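PDB 2WY3: protein UL16 from Human herpesvirus 5 strain ad169, which helps the virus escape natural killer cells by sequestering ligands of the activating receptor KLRK1, such as ULBP1 and ULBP2, inside the infected cell. Local coordinates for residues 80-86 with 98-103. Residues are numbered along the deposited sequence; the frame is centred on the assembly and turned at random.
Sequences TTNILQD and LYTSRM
Tyr99 pairs with Asp86 through two backbone bonds, N to Asp86 O and Asp86 N to Tyr99 O. Its CB lies against CD2 of Leu84 at 3.4 Å; CG of Leu84 stands anti to the backbone N (chi1 -178°), which lays the leucine across the root of the tyrosine. The Tyr99 hydroxyl bonds to an acidic side chain of another protein's chain, where Asp86 OD1 finds a basic side chain and OD2 a polar hydrogen-bond partner. Thr100 and Gln85 form a non-hydrogen-bonded pair on the opposite face, where Thr100 OG1 bonds to Trp65 NE1. At Ser101 the register slips. Its O accepts Ile83 N at 2.7 Å and Leu84 N at 3.1 Å, both from the same face of the carbonyl plane, while its own N bonds to Leu84 O. Arg102 runs alongside Asn82; its NE donates to OD1 at 2.9 Å, almost straight down the amide C=O but bent at the hydrogen (147°), with OD1 somewhat off the guanidinium plane. Thr81 OG1 lies over one guanidinium face without bonding; Asn82, Tyr112 OH and a cation-pi contact with Phe53 hold the group. Met103 N then bonds to Thr81 O, and its CE curls back to 3.7 Å from Thr81 CA. Ile83 and Leu84 facing Ser101 form a classic beta bulge in the hairpin's outer strand 82-89, at the edge of a three-stranded antiparallel sheet in the predicted extracellular part, whose Leu84-Asp86-Tyr99 face meets the other protein.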
ATOM      1  N   THR B  80      11.679 -16.908  -3.419  1.00 27.83           N
ATOM      2  CA  THR B  80      10.626 -17.882  -3.117  1.00 29.66           C
ATOM      3  C   THR B  80       9.681 -17.436  -2.001  1.00 32.90           C
ATOM      4  O   THR B  80       8.518 -17.846  -1.962  1.00 31.92           O
ATOM      5  CB  THR B  80      11.198 -19.280  -2.789  1.00 34.83           C
ATOM      6  OG1 THR B  80      12.113 -19.190  -1.691  1.00 37.52           O
ATOM      7  CG2 THR B  80      11.916 -19.854  -3.998  1.00 36.79           C
ATOM      8  N   THR B  81      10.181 -16.599  -1.098  1.00 25.26           N
ATOM      9  CA  THR B  81       9.362 -16.092  -0.000  1.00 25.75           C
ATOM     10  C   THR B  81       8.699 -14.755  -0.321  1.00 26.62           C
ATOM     11  O   THR B  81       7.939 -14.223   0.497  1.00 25.22           O
ATOM     12  CB  THR B  81      10.198 -15.888   1.273  1.00 28.86           C
ATOM     13  OG1 THR B  81      11.207 -14.906   1.015  1.00 25.97           O
ATOM     14  CG2 THR B  81      10.846 -17.191   1.697  1.00 30.79           C
ATOM     15  N   ASN B  82       8.976 -14.210  -1.502  1.00 22.47           N
ATOM     16  CA  ASN B  82       8.425 -12.902  -1.876  1.00 20.77           C
ATOM     17  C   ASN B  82       6.926 -12.927  -2.184  1.00 23.68           C
ATOM     18  O   ASN B  82       6.469 -13.742  -2.969  1.00 23.06           O
ATOM     19  CB  ASN B  82       9.131 -12.339  -3.111  1.00 22.79           C
ATOM     20  CG  ASN B  82      10.519 -11.798  -2.814  1.00 20.33           C
ATOM     21  OD1 ASN B  82      10.977 -11.787  -1.668  1.00 23.29           O
ATOM     22  ND2 ASN B  82      11.198 -11.351  -3.861  1.00 20.65           N
ATOM     23  N   ILE B  83       6.187 -11.997  -1.589  1.00 24.61           N
ATOM     24  CA  ILE B  83       4.781 -11.773  -1.924  1.00 22.62           C
ATOM     25  C   ILE B  83       4.712 -10.569  -2.863  1.00 17.12           C
ATOM     26  O   ILE B  83       3.948 -10.550  -3.843  1.00 21.91           O
ATOM     27  CB  ILE B  83       3.967 -11.482  -0.648  1.00 21.56           C
ATOM     28  CG1 ILE B  83       3.954 -12.729   0.247  1.00 28.53           C
ATOM     29  CG2 ILE B  83       2.535 -11.024  -1.001  1.00 26.08           C
ATOM     30  CD1 ILE B  83       3.527 -12.476   1.674  1.00 32.74           C
ATOM     31  N   LEU B  84       5.514  -9.558  -2.540  1.00 18.25           N
ATOM     32  CA  LEU B  84       5.639  -8.366  -3.363  1.00 19.72           C
ATOM     33  C   LEU B  84       7.053  -7.817  -3.237  1.00 19.98           C
ATOM     34  O   LEU B  84       7.594  -7.706  -2.131  1.00 18.65           O
ATOM     35  CB  LEU B  84       4.640  -7.303  -2.926  1.00 21.09           C
ATOM     36  CG  LEU B  84       4.587  -5.987  -3.718  1.00 20.92           C
ATOM     37  CD1 LEU B  84       4.385  -6.241  -5.211  1.00 20.66           C
ATOM     38  CD2 LEU B  84       3.449  -5.132  -3.176  1.00 22.08           C
ATOM     39  N   GLN B  85       7.642  -7.465  -4.372  1.00 18.24           N
ATOM     40  CA  GLN B  85       8.997  -6.921  -4.389  1.00 16.02           C
ATOM     41  C   GLN B  85       9.130  -6.008  -5.609  1.00 21.38           C
ATOM     42  O   GLN B  85       9.779  -6.356  -6.605  1.00 18.49           O
ATOM     43  CB  GLN B  85      10.014  -8.068  -4.457  1.00 15.55           C
ATOM     44  CG  GLN B  85      11.486  -7.634  -4.289  1.00 16.99           C
ATOM     45  CD  GLN B  85      12.396  -8.344  -5.292  1.00 20.09           C
ATOM     46  OE1 GLN B  85      13.110  -9.288  -4.945  1.00 20.22           O
ATOM     47  NE2 GLN B  85      12.364  -7.889  -6.550  1.00 18.58           N
ATOM     48  N   ASP B  86       8.507  -4.837  -5.528  1.00 19.43           N
ATOM     49  CA  ASP B  86       8.384  -3.967  -6.687  1.00 16.14           C
ATOM     50  C   ASP B  86       8.065  -2.558  -6.223  1.00 22.28           C
ATOM     51  O   ASP B  86       7.729  -2.337  -5.056  1.00 20.04           O
ATOM     52  CB  ASP B  86       7.239  -4.496  -7.566  1.00 19.26           C
ATOM     53  CG  ASP B  86       7.298  -3.996  -9.003  1.00 22.43           C
ATOM     54  OD1 ASP B  86       8.242  -3.271  -9.386  1.00 20.50           O
ATOM     55  OD2 ASP B  86       6.377  -4.352  -9.762  1.00 26.51           O
ATOM     56  N   LEU B  98       8.610   1.804  -2.629  1.00 15.93           N
ATOM     57  CA  LEU B  98       9.147   0.465  -2.830  1.00 16.99           C
ATOM     58  C   LEU B  98       8.480  -0.472  -1.825  1.00 15.80           C
ATOM     59  O   LEU B  98       8.536  -0.235  -0.614  1.00 17.45           O
ATOM     60  CB  LEU B  98      10.666   0.451  -2.620  1.00 16.30           C
ATOM     61  CG  LEU B  98      11.538   1.236  -3.604  1.00 19.08           C
ATOM     62  CD1 LEU B  98      12.998   0.835  -3.447  1.00 18.11           C
ATOM     63  CD2 LEU B  98      11.074   1.007  -5.039  1.00 21.69           C
ATOM     64  N   TYR B  99       7.862  -1.537  -2.325  1.00 16.58           N
ATOM     65  CA  TYR B  99       7.172  -2.505  -1.478  1.00 17.01           C
ATOM     66  C   TYR B  99       7.965  -3.783  -1.377  1.00 20.29           C
ATOM     67  O   TYR B  99       8.323  -4.372  -2.395  1.00 18.26           O
ATOM     68  CB  TYR B  99       5.807  -2.867  -2.078  1.00 17.73           C
ATOM     69  CG  TYR B  99       4.762  -1.803  -1.932  1.00 18.76           C
ATOM     70  CD1 TYR B  99       3.754  -1.924  -0.979  1.00 20.86           C
ATOM     71  CD2 TYR B  99       4.773  -0.674  -2.745  1.00 18.35           C
ATOM     72  CE1 TYR B  99       2.781  -0.955  -0.842  1.00 18.99           C
ATOM     73  CE2 TYR B  99       3.801   0.309  -2.607  1.00 19.87           C
ATOM     74  CZ  TYR B  99       2.808   0.156  -1.650  1.00 17.94           C
ATOM     75  OH  TYR B  99       1.844   1.122  -1.494  1.00 26.22           O
ATOM     76  N   THR B 100       8.238  -4.214  -0.150  1.00 17.20           N
ATOM     77  CA  THR B 100       8.837  -5.517   0.091  1.00 16.91           C
ATOM     78  C   THR B 100       7.957  -6.270   1.081  1.00 19.00           C
ATOM     79  O   THR B 100       7.919  -5.933   2.264  1.00 21.31           O
ATOM     80  CB  THR B 100      10.261  -5.389   0.680  1.00 18.90           C
ATOM     81  OG1 THR B 100      11.052  -4.520  -0.156  1.00 19.89           O
ATOM     82  CG2 THR B 100      10.924  -6.770   0.777  1.00 20.48           C
ATOM     83  N   SER B 101       7.239  -7.272   0.590  1.00 15.50           N
ATOM     84  CA  SER B 101       6.399  -8.110   1.442  1.00 15.47           C
ATOM     85  C   SER B 101       6.833  -9.554   1.257  1.00 20.20           C
ATOM     86  O   SER B 101       6.948 -10.030   0.134  1.00 19.52           O
ATOM     87  CB  SER B 101       4.918  -7.936   1.066  1.00 21.10           C
ATOM     88  OG  SER B 101       4.087  -8.811   1.813  1.00 26.56           O
ATOM     89  N   ARG B 102       7.079 -10.249   2.360  1.00 18.27           N
ATOM     90  CA  ARG B 102       7.569 -11.615   2.296  1.00 18.28           C
ATOM     91  C   ARG B 102       6.939 -12.437   3.395  1.00 18.91           C
ATOM     92  O   ARG B 102       6.534 -11.894   4.425  1.00 19.53           O
ATOM     93  CB  ARG B 102       9.091 -11.640   2.503  1.00 19.41           C
ATOM     94  CG  ARG B 102       9.845 -10.539   1.787  1.00 20.11           C
ATOM     95  CD  ARG B 102      11.350 -10.693   2.010  1.00 23.34           C
ATOM     96  NE  ARG B 102      11.957 -11.601   1.043  1.00 20.46           N
ATOM     97  CZ  ARG B 102      13.211 -12.045   1.104  1.00 24.02           C
ATOM     98  NH1 ARG B 102      14.004 -11.700   2.115  1.00 20.28           N
ATOM     99  NH2 ARG B 102      13.669 -12.854   0.157  1.00 25.20           N
ATOM    100  N   MET B 103       6.886 -13.747   3.188  1.00 19.26           N
ATOM    101  CA  MET B 103       6.544 -14.664   4.261  1.00 21.91           C
ATOM    102  C   MET B 103       7.627 -14.561   5.325  1.00 22.34           C
ATOM    103  O   MET B 103       8.810 -14.443   5.005  1.00 19.65           O
ATOM    104  CB  MET B 103       6.441 -16.101   3.737  1.00 24.58           C
ATOM    105  CG  MET B 103       5.373 -16.253   2.664  1.00 31.93           C
ATOM    106  SD  MET B 103       5.203 -17.961   2.105  1.00 59.84           S
ATOM    107  CE  MET B 103       6.851 -18.295   1.515  1.00 28.67           C
TER